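Local coordinates for Hth-type dhaklm operon transcriptional activator DHAS (Lactococcus lactis, PDB 2IU5), which activates transcription of the dhaKLM operon as a DNA-binding homodimer of the TetR family, acting in complex with DhaQ once dihydroxyacetone is present, at residues A19-D24 with S37-T42; N67-L72 with H112-Q117; K124-Q129 with L140-I145. The protein carries 1 engineered substitution. One frame throughout, in Å; residues are numbered along the deposited sequence.

Contact 1: A19-D24 with S37-T42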
loop_
_atom_site.group_PDB
_atom_site.type_symbol
_atom_site.label_atom_id
_atom_site.label_comp_id
_atom_site.label_asym_id
_atom_site.label_seq_id
_atom_site.Cartn_x
_atom_site.Cartn_y
_atom_site.Cartn_z
ATOM N N ALA A 19 2.041 -15.232 -25.844
ATOM C CA ALA A 19 1.609 -14.785 -24.518
ATOM C C ALA A 19 0.209 -15.274 -24.125
ATOM O O ALA A 19 -0.043 -15.696 -22.974
ATOM C CB ALA A 19 1.639 -13.251 -24.456
ATOM N N LYS A 20 -0.714 -15.214 -25.071
ATOM C CA LYS A 20 -2.070 -15.709 -24.818
ATOM C C LYS A 20 -2.057 -17.192 -24.458
ATOM O O LYS A 20 -2.737 -17.622 -23.521
ATOM C CB LYS A 20 -2.991 -15.443 -26.008
ATOM C CG LYS A 20 -4.447 -15.783 -25.750
ATOM C CD LYS A 20 -4.928 -15.082 -24.477
ATOM C CE LYS A 20 -6.459 -15.081 -24.344
ATOM N NZ LYS A 20 -6.950 -16.429 -23.929
ATOM N N ALA A 21 -1.280 -17.957 -25.217
ATOM C CA ALA A 21 -1.102 -19.373 -24.906
ATOM C C ALA A 21 -0.599 -19.602 -23.481
ATOM O O ALA A 21 -1.140 -20.434 -22.737
ATOM C CB ALA A 21 -0.176 -20.008 -25.921
ATOM N N PHE A 22 0.442 -18.857 -23.106
ATOM C CA PHE A 22 0.985 -18.970 -21.752
ATOM C C PHE A 22 -0.058 -18.611 -20.703
ATOM O O PHE A 22 -0.231 -19.323 -19.706
ATOM C CB PHE A 22 2.185 -18.078 -21.626
ATOM C CG PHE A 22 2.888 -18.197 -20.316
ATOM C CD1 PHE A 22 3.381 -19.409 -19.882
ATOM C CD2 PHE A 22 3.055 -17.075 -19.512
ATOM C CE1 PHE A 22 4.050 -19.532 -18.661
ATOM C CE2 PHE A 22 3.717 -17.182 -18.285
ATOM C CZ PHE A 22 4.214 -18.417 -17.865
ATOM N N LYS A 23 -0.758 -17.500 -20.929
ATOM C CA LYS A 23 -1.769 -17.046 -19.945
ATOM C C LYS A 23 -2.858 -18.115 -19.805
ATOM O O LYS A 23 -3.334 -18.393 -18.698
ATOM C CB LYS A 23 -2.332 -15.676 -20.315
ATOM C CG LYS A 23 -1.323 -14.582 -20.015
ATOM C CD LYS A 23 -1.904 -13.174 -20.177
ATOM C CE LYS A 23 -1.873 -12.747 -21.618
ATOM N NZ LYS A 23 -2.542 -11.398 -21.784
ATOM N N ASP A 24 -3.263 -18.722 -20.918
ATOM C CA ASP A 24 -4.209 -19.830 -20.897
ATOM C C ASP A 24 -3.710 -21.026 -20.071
ATOM O O ASP A 24 -4.455 -21.566 -19.240
ATOM C CB ASP A 24 -4.573 -20.257 -22.319
ATOM C CG ASP A 24 -5.451 -19.224 -23.047
ATOM O OD1 ASP A 24 -5.910 -18.244 -22.411
ATOM O OD2 ASP A 24 -5.679 -19.402 -24.267
ATOM N N SER A 37 7.806 -26.030 -24.833
ATOM C CA SER A 37 7.081 -26.956 -25.696
ATOM C C SER A 37 5.566 -26.845 -25.479
ATOM O O SER A 37 4.817 -26.793 -26.455
ATOM C CB SER A 37 7.572 -28.370 -25.434
ATOM O OG SER A 37 8.963 -28.436 -25.714
ATOM N N ASP A 38 5.118 -26.811 -24.216
ATOM C CA ASP A 38 3.683 -26.723 -23.916
ATOM C C ASP A 38 3.099 -25.425 -24.483
ATOM O O ASP A 38 2.029 -25.429 -25.107
ATOM C CB ASP A 38 3.405 -26.741 -22.404
ATOM C CG ASP A 38 3.740 -28.051 -21.738
ATOM O OD1 ASP A 38 3.674 -29.105 -22.422
ATOM O OD2 ASP A 38 4.065 -28.034 -20.516
ATOM N N ILE A 39 3.806 -24.320 -24.266
ATOM C CA ILE A 39 3.330 -23.010 -24.732
ATOM C C ILE A 39 3.114 -23.026 -26.231
ATOM O O ILE A 39 2.088 -22.563 -26.737
ATOM C CB ILE A 39 4.318 -21.904 -24.345
ATOM C CG1 ILE A 39 4.279 -21.730 -22.829
ATOM C CG2 ILE A 39 3.931 -20.556 -24.987
ATOM C CD1 ILE A 39 5.484 -20.917 -22.290
ATOM N N MET A 40 4.091 -23.566 -26.950
ATOM C CA MET A 40 4.040 -23.535 -28.406
ATOM C C MET A 40 3.065 -24.546 -29.006
ATOM O O MET A 40 2.453 -24.279 -30.039
ATOM C CB MET A 40 5.447 -23.651 -29.017
ATOM C CG MET A 40 6.376 -22.510 -28.537
ATOM S SD MET A 40 5.752 -20.856 -28.908
ATOM C CE MET A 40 6.081 -20.769 -30.663
ATOM N N GLN A 41 2.906 -25.698 -28.368
ATOM C CA GLN A 41 1.794 -26.598 -28.683
ATOM C C GLN A 41 0.451 -25.890 -28.567
ATOM O O GLN A 41 -0.405 -25.978 -29.457
ATOM C CB GLN A 41 1.826 -27.805 -27.754
ATOM C CG GLN A 41 2.926 -28.747 -28.166
ATOM C CD GLN A 41 3.113 -29.869 -27.176
ATOM O OE1 GLN A 41 2.434 -29.921 -26.147
ATOM N NE2 GLN A 41 4.035 -30.772 -27.480
ATOM N N THR A 42 0.250 -25.166 -27.465
ATOM C CA THR A 42 -1.016 -24.491 -27.239
ATOM C C THR A 42 -1.199 -23.345 -28.251
ATOM O O THR A 42 -2.309 -23.095 -28.736
ATOM C CB THR A 42 -1.080 -23.978 -25.791
ATOM O OG1 THR A 42 -1.099 -25.110 -24.918
ATOM C CG2 THR A 42 -2.344 -23.187 -25.517
#
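Ile39 reaches from helix 36-43 to the ring of Phe22 on helix 13-28, while beside it the small Ala21 lets the two backbones draw together. The Ile39 chain runs out from CG1 to CD1, and CD1 settles 3.5 Å from Phe22 CD1, meeting the ring obliquely. Phe22 holds its ring there because CG lies opposite the backbone N (chi1 -175°), and the same side chain also packs on Leu60, Leu61 and Ile64 of helix 57-73. Ile39 has its CG1 beside the backbone N (chi1 -69°), an arrangement that sends the long branch to the phenylalanine and turns the CG2 methyl toward Ala21, at 4.2 Å from its CB. A methyl suits Ala21, and a larger side chain would probably crowd this spot: its CB rests 3.5 Å from the carbonyl O of Ile39 and 3.9 Å from Thr42 CG2. Thr42 suits the more exposed border, offering its methyl to Ala21 while its OG1 lies 3.1 Å from the carbonyl O of Asp38 in its own helix. The axes of the two segments approach to 8.4 Å at 112°. The segment 37-42 falls in the predicted helix-turn-helix motif, and helix 13-28 packs against it as the first helix of a TetR-type DNA-binding domain. With only carbon contacts and one methyl-to-carbonyl approach, the pairing depends on shape and exclusion of water rather than on directed bonds.

Contact 2: N67-L72 with H112-Q117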
loop_
_atom_site.group_PDB
_atom_site.type_symbol
_atom_site.label_atom_id
_atom_site.label_comp_id
_atom_site.label_asym_id
_atom_site.label_seq_id
_atom_site.Cartn_x
_atom_site.Cartn_y
_atom_site.Cartn_z
ATOM N N ASN A 67 3.740 -5.375 -21.398
ATOM C CA ASN A 67 2.820 -5.133 -22.498
ATOM C C ASN A 67 1.394 -4.964 -21.999
ATOM O O ASN A 67 0.683 -4.060 -22.431
ATOM C CB ASN A 67 2.828 -6.332 -23.431
ATOM C CG ASN A 67 1.774 -6.218 -24.514
ATOM O OD1 ASN A 67 2.015 -5.587 -25.539
ATOM N ND2 ASN A 67 0.597 -6.827 -24.292
ATOM N N ASP A 68 0.966 -5.833 -21.095
ATOM C CA ASP A 68 -0.464 -5.895 -20.787
ATOM C C ASP A 68 -0.871 -4.640 -20.011
ATOM O O ASP A 68 -1.909 -4.038 -20.290
ATOM C CB ASP A 68 -0.800 -7.147 -19.973
ATOM C CG ASP A 68 -0.885 -8.403 -20.837
ATOM O OD1 ASP A 68 -0.546 -8.341 -22.044
ATOM O OD2 ASP A 68 -1.298 -9.439 -20.287
ATOM N N PHE A 69 -0.062 -4.241 -19.031
ATOM C CA PHE A 69 -0.385 -3.045 -18.260
ATOM C C PHE A 69 -0.312 -1.772 -19.078
ATOM O O PHE A 69 -1.164 -0.897 -18.913
ATOM C CB PHE A 69 0.439 -2.960 -16.976
ATOM C CG PHE A 69 -0.001 -3.960 -15.942
ATOM C CD1 PHE A 69 -1.008 -3.648 -15.037
ATOM C CD2 PHE A 69 0.587 -5.224 -15.873
ATOM C CE1 PHE A 69 -1.416 -4.595 -14.074
ATOM C CE2 PHE A 69 0.189 -6.172 -14.917
ATOM C CZ PHE A 69 -0.810 -5.861 -14.019
ATOM N N ALA A 70 0.678 -1.650 -19.953
ATOM C CA ALA A 70 0.736 -0.484 -20.853
ATOM C C ALA A 70 -0.454 -0.434 -21.806
ATOM O O ALA A 70 -1.008 0.634 -22.076
ATOM C CB ALA A 70 2.031 -0.505 -21.645
ATOM N N GLU A 71 -0.852 -1.596 -22.318
ATOM C CA GLU A 71 -1.933 -1.645 -23.276
ATOM C C GLU A 71 -3.207 -1.163 -22.611
ATOM O O GLU A 71 -3.986 -0.426 -23.225
ATOM C CB GLU A 71 -2.085 -3.043 -23.852
ATOM C CG GLU A 71 -0.987 -3.340 -24.846
ATOM C CD GLU A 71 -1.330 -4.460 -25.806
ATOM O OE1 GLU A 71 -2.214 -5.282 -25.458
ATOM O OE2 GLU A 71 -0.704 -4.495 -26.896
ATOM N N LEU A 72 -3.395 -1.579 -21.362
ATOM C CA LEU A 72 -4.633 -1.289 -20.644
ATOM C C LEU A 72 -4.705 0.164 -20.214
ATOM O O LEU A 72 -5.789 0.769 -20.237
ATOM C CB LEU A 72 -4.785 -2.207 -19.434
ATOM C CG LEU A 72 -5.106 -3.661 -19.794
ATOM C CD1 LEU A 72 -4.675 -4.569 -18.653
ATOM C CD2 LEU A 72 -6.568 -3.869 -20.140
ATOM N N HIS A 112 6.310 -4.650 -6.311
ATOM C CA HIS A 112 6.852 -3.327 -6.598
ATOM C C HIS A 112 6.502 -2.883 -8.007
ATOM O O HIS A 112 6.122 -1.736 -8.229
ATOM C CB HIS A 112 8.358 -3.312 -6.364
ATOM C CG HIS A 112 8.752 -3.840 -5.021
ATOM N ND1 HIS A 112 8.250 -3.323 -3.844
ATOM C CD2 HIS A 112 9.595 -4.839 -4.667
ATOM C CE1 HIS A 112 8.770 -3.984 -2.823
ATOM N NE2 HIS A 112 9.589 -4.909 -3.296
ATOM N N PHE A 113 6.631 -3.797 -8.960
ATOM C CA PHE A 113 6.186 -3.531 -10.315
ATOM C C PHE A 113 4.692 -3.168 -10.320
ATOM O O PHE A 113 4.262 -2.245 -11.006
ATOM C CB PHE A 113 6.452 -4.761 -11.183
ATOM C CG PHE A 113 5.959 -4.596 -12.575
ATOM C CD1 PHE A 113 6.764 -4.019 -13.551
ATOM C CD2 PHE A 113 4.681 -5.011 -12.905
ATOM C CE1 PHE A 113 6.290 -3.865 -14.850
ATOM C CE2 PHE A 113 4.201 -4.862 -14.193
ATOM C CZ PHE A 113 5.003 -4.290 -15.164
ATOM N N PHE A 114 3.903 -3.905 -9.542
ATOM C CA PHE A 114 2.432 -3.768 -9.537
ATOM C C PHE A 114 2.108 -2.347 -9.039
ATOM O O PHE A 114 1.253 -1.644 -9.607
ATOM C CB PHE A 114 1.850 -4.847 -8.620
ATOM C CG PHE A 114 0.361 -5.068 -8.739
ATOM C CD1 PHE A 114 -0.268 -5.357 -9.953
ATOM C CD2 PHE A 114 -0.418 -4.986 -7.591
ATOM C CE1 PHE A 114 -1.660 -5.558 -10.003
ATOM C CE2 PHE A 114 -1.799 -5.185 -7.634
ATOM C CZ PHE A 114 -2.423 -5.472 -8.836
ATOM N N LEU A 115 2.802 -1.929 -7.987
ATOM C CA LEU A 115 2.572 -0.603 -7.430
ATOM C C LEU A 115 2.874 0.450 -8.481
ATOM O O LEU A 115 2.120 1.401 -8.642
ATOM C CB LEU A 115 3.388 -0.383 -6.153
ATOM C CG LEU A 115 3.331 1.047 -5.600
ATOM C CD1 LEU A 115 1.910 1.358 -5.127
ATOM C CD2 LEU A 115 4.337 1.193 -4.462
ATOM N N ILE A 116 3.980 0.273 -9.193
ATOM C CA ILE A 116 4.352 1.224 -10.239
ATOM C C ILE A 116 3.253 1.316 -11.308
ATOM O O ILE A 116 2.974 2.408 -11.813
ATOM C CB ILE A 116 5.695 0.846 -10.846
ATOM C CG1 ILE A 116 6.827 1.163 -9.859
ATOM C CG2 ILE A 116 5.901 1.645 -12.129
ATOM C CD1 ILE A 116 8.195 0.659 -10.303
ATOM N N GLN A 117 2.627 0.191 -11.644
ATOM C CA GLN A 117 1.498 0.200 -12.594
ATOM C C GLN A 117 0.347 1.090 -12.123
ATOM O O GLN A 117 -0.230 1.867 -12.900
ATOM C CB GLN A 117 1.020 -1.205 -12.888
ATOM C CG GLN A 117 2.165 -2.103 -13.358
ATOM C CD GLN A 117 3.070 -1.379 -14.317
ATOM O OE1 GLN A 117 2.651 -0.930 -15.398
ATOM N NE2 GLN A 117 4.338 -1.250 -13.940
#
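Phe69 and Gln117 meet where the DNA-binding domain of a TetR-family regulator joins its all-helical C-terminal domain: Phe69 comes from helix 57-73, which runs out of the former, and Gln117 from helix 110-132 of the latter. The axes of the two segments are nearly parallel, 12° apart, yet 11.4 Å from each other, so a large side chain must span the interval. Phe69 does so, its ring wedged among three residues. The Gln117 chain lies over one ring face, with CG 4.1 Å from the ring centroid, a CH-pi contact displaced toward the rim; its OE1 comes closer still to the base of the side chain, 3.4 Å from Phe69 CB. Two other rings turn their edges to Phe69, approaching its ring obliquely: Phe113 CE2 lies 4.0 Å from Phe69 CD2, and Phe114 CE1 4.1 Å from Phe69 CZ. Leu89 and Leu93 of helix 82-95 add further apolar cover. Were Phe69 an alanine, the interval between the helices would probably be left partly unfilled, and the Gln117 chain and both phenylalanine edges would lose their common partner. Glutamine suits a buried place here because its methylenes pack like a hydrocarbon while its NE2 finds an acceptor within its own helix. The chain bends at chi2 (-42°), folding the amide back over the Phe113 ring, with NE2 3.3 Å above the ring plane and over its centre. From there NE2 donates to Phe113 O at 3.1 Å, and that same carbonyl oxygen also accepts the backbone N-H of Gln117.

Contact 3: K124-Q129 with L140-I145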
loop_
_atom_site.group_PDB
_atom_site.type_symbol
_atom_site.label_atom_id
_atom_site.label_comp_id
_atom_site.label_asym_id
_atom_site.label_seq_id
_atom_site.Cartn_x
_atom_site.Cartn_y
_atom_site.Cartn_z
ATOM N N LYS A 124 -2.008 8.969 -15.207
ATOM C CA LYS A 124 -3.010 9.081 -16.296
ATOM C C LYS A 124 -4.298 9.791 -15.849
ATOM O O LYS A 124 -4.853 10.608 -16.596
ATOM C CB LYS A 124 -3.330 7.675 -16.819
ATOM C CG LYS A 124 -4.364 7.601 -17.948
ATOM C CD LYS A 124 -3.870 8.334 -19.162
ATOM C CE LYS A 124 -4.488 7.753 -20.439
ATOM N NZ LYS A 124 -5.940 8.074 -20.476
ATOM N N VAL A 125 -4.775 9.482 -14.646
ATOM C CA VAL A 125 -5.925 10.185 -14.067
ATOM C C VAL A 125 -5.685 11.687 -14.027
ATOM O O VAL A 125 -6.508 12.498 -14.485
ATOM C CB VAL A 125 -6.220 9.628 -12.651
ATOM C CG1 VAL A 125 -7.311 10.434 -11.972
ATOM C CG2 VAL A 125 -6.629 8.171 -12.748
ATOM N N ILE A 126 -4.539 12.072 -13.471
ATOM C CA ILE A 126 -4.182 13.487 -13.397
ATOM C C ILE A 126 -4.112 14.124 -14.789
ATOM O O ILE A 126 -4.709 15.165 -15.013
ATOM C CB ILE A 126 -2.840 13.629 -12.678
ATOM C CG1 ILE A 126 -2.983 13.152 -11.228
ATOM C CG2 ILE A 126 -2.366 15.064 -12.740
ATOM C CD1 ILE A 126 -3.893 14.007 -10.356
ATOM N N PHE A 127 -3.378 13.486 -15.702
ATOM C CA PHE A 127 -3.214 13.878 -17.123
ATOM C C PHE A 127 -4.593 14.155 -17.721
ATOM O O PHE A 127 -4.810 15.202 -18.302
ATOM C CB PHE A 127 -2.562 12.671 -17.824
ATOM C CG PHE A 127 -2.129 12.852 -19.270
ATOM C CD1 PHE A 127 -1.077 13.691 -19.620
ATOM C CD2 PHE A 127 -2.779 12.157 -20.280
ATOM C CE1 PHE A 127 -0.696 13.831 -20.960
ATOM C CE2 PHE A 127 -2.410 12.287 -21.605
ATOM C CZ PHE A 127 -1.364 13.128 -21.947
ATOM N N ASP A 128 -5.511 13.196 -17.563
ATOM C CA ASP A 128 -6.821 13.320 -18.210
ATOM C C ASP A 128 -7.666 14.405 -17.550
ATOM O O ASP A 128 -8.378 15.148 -18.213
ATOM C CB ASP A 128 -7.600 12.006 -18.145
ATOM C CG ASP A 128 -7.090 10.950 -19.108
ATOM O OD1 ASP A 128 -6.192 11.240 -19.927
ATOM O OD2 ASP A 128 -7.574 9.783 -19.078
ATOM N N GLN A 129 -7.593 14.502 -16.227
ATOM C CA GLN A 129 -8.368 15.518 -15.536
ATOM C C GLN A 129 -7.945 16.921 -15.954
ATOM O O GLN A 129 -8.773 17.794 -16.131
ATOM C CB GLN A 129 -8.254 15.323 -14.025
ATOM C CG GLN A 129 -9.036 14.148 -13.473
ATOM C CD GLN A 129 -10.530 14.141 -13.743
ATOM O OE1 GLN A 129 -11.092 13.067 -13.995
ATOM N NE2 GLN A 129 -11.178 15.304 -13.695
ATOM N N LEU A 140 3.653 19.167 -5.587
ATOM C CA LEU A 140 3.714 18.339 -4.388
ATOM C C LEU A 140 2.381 17.628 -4.170
ATOM O O LEU A 140 2.333 16.443 -3.839
ATOM C CB LEU A 140 4.015 19.230 -3.179
ATOM C CG LEU A 140 4.170 18.486 -1.853
ATOM C CD1 LEU A 140 5.505 17.757 -1.824
ATOM C CD2 LEU A 140 4.043 19.454 -0.685
ATOM N N GLU A 141 1.299 18.372 -4.358
ATOM C CA GLU A 141 -0.049 17.853 -4.139
ATOM C C GLU A 141 -0.434 16.784 -5.150
ATOM O O GLU A 141 -1.004 15.750 -4.792
ATOM C CB GLU A 141 -1.047 19.009 -4.147
ATOM C CG GLU A 141 -0.973 19.828 -2.867
ATOM C CD GLU A 141 -1.759 21.124 -2.927
ATOM O OE1 GLU A 141 -1.960 21.676 -4.034
ATOM O OE2 GLU A 141 -2.183 21.604 -1.854
ATOM N N LYS A 142 -0.132 17.011 -6.423
ATOM C CA LYS A 142 -0.333 15.973 -7.435
ATOM C C LYS A 142 0.454 14.691 -7.148
ATOM O O LYS A 142 -0.070 13.576 -7.281
ATOM C CB LYS A 142 0.122 16.491 -8.813
ATOM C CG LYS A 142 -0.876 17.392 -9.503
ATOM C CD LYS A 142 -0.378 17.735 -10.908
ATOM C CE LYS A 142 0.429 19.009 -10.887
ATOM N NZ LYS A 142 0.688 19.603 -12.244
ATOM N N SER A 143 1.721 14.831 -6.752
ATOM C CA SER A 143 2.515 13.660 -6.397
ATOM C C SER A 143 1.834 12.950 -5.235
ATOM O O SER A 143 1.709 11.745 -5.241
ATOM C CB SER A 143 3.946 14.016 -5.992
ATOM O OG SER A 143 4.576 12.845 -5.477
ATOM N N PHE A 144 1.401 13.711 -4.244
ATOM C CA PHE A 144 0.828 13.065 -3.067
ATOM C C PHE A 144 -0.449 12.322 -3.410
ATOM O O PHE A 144 -0.628 11.165 -3.015
ATOM C CB PHE A 144 0.542 14.084 -1.975
ATOM C CG PHE A 144 0.107 13.463 -0.681
ATOM C CD1 PHE A 144 1.045 13.023 0.241
ATOM C CD2 PHE A 144 -1.237 13.322 -0.394
ATOM C CE1 PHE A 144 0.647 12.448 1.439
ATOM C CE2 PHE A 144 -1.640 12.744 0.815
ATOM C CZ PHE A 144 -0.691 12.315 1.716
ATOM N N ILE A 145 -1.350 12.967 -4.145
ATOM C CA ILE A 145 -2.623 12.318 -4.485
ATOM C C ILE A 145 -2.357 11.026 -5.270
ATOM O O ILE A 145 -3.010 9.979 -5.074
ATOM C CB ILE A 145 -3.567 13.275 -5.257
ATOM C CG1 ILE A 145 -4.887 12.554 -5.555
ATOM C CG2 ILE A 145 -2.955 13.666 -6.565
ATOM C CD1 ILE A 145 -6.042 13.516 -5.723
#
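This is a small apolar contact between consecutive helices of the C-terminal domain, near the end of helix 110-132 and the start of helix 139-163; the centre of the contact lies about 19 Å from the centre of the chain. Within 124-129, Ile126 alone makes the contact, and its two branches part to meet different neighbours. The CG2 methyl lies 3.8 Å from Lys142 CD, and CD1, at the end of the other branch, lies 3.9 Å from Ile145 CG2. With CG1 beside the backbone N (chi1 -64°), Ile126 sends one branch to each of these residues, which stand about one turn apart on helix 139-163. A beta-branched residue suits this place because it fills two directions at once. Lysine suits the more open side: its CD methylene packs on the isoleucine, while the chain bends at chi3 (-92°) and its NZ reaches polar surroundings, including long, weak ion pairs with Glu130 and Asp139. Trp137, in the connection between the helices, packs on both Ile126 and Lys142. Ile145 belongs to the buried side, where it also touches Gln181 of helix 171-183. On the far side of the first helix, Lys124 NZ binds Asp128 OD2 at 2.7 Å, the carboxylate using its syn lone pair. Across the second helix, Leu140, Glu141 and Phe144 pack on Gln173 of the second subunit. The arrangement is that of a helical hairpin, two successive helices joined by a short connection, within the helical bundle of a TetR-family C-terminal domain.

The three contacts follow the chain in series, from the DNA-binding end to the far end of the C-terminal domain; the centres of contacts 1 and 3 lie about 38 Å apart. Contact 2 is the core one, its centre about 4 Å from that of the chain and none of its touching residues exposed. Contacts 1 and 3 lie farther out and, though mostly buried, include the exposed Thr42 and the partly exposed Lys142. A salt bridge from Lys23 NZ to Asp68 OD2 (2.8 Å) ties contacts 1 and 2; contacts 2 and 3 share helix 110-132 without touching. Contact 1 combines an alanine methyl with an isoleucine-phenylalanine pair at closely crossing helices, contact 2 bridges more widely spaced helices with aromatic rings and a glutamine chain, and contact 3 mixes isoleucines with a lysine chain.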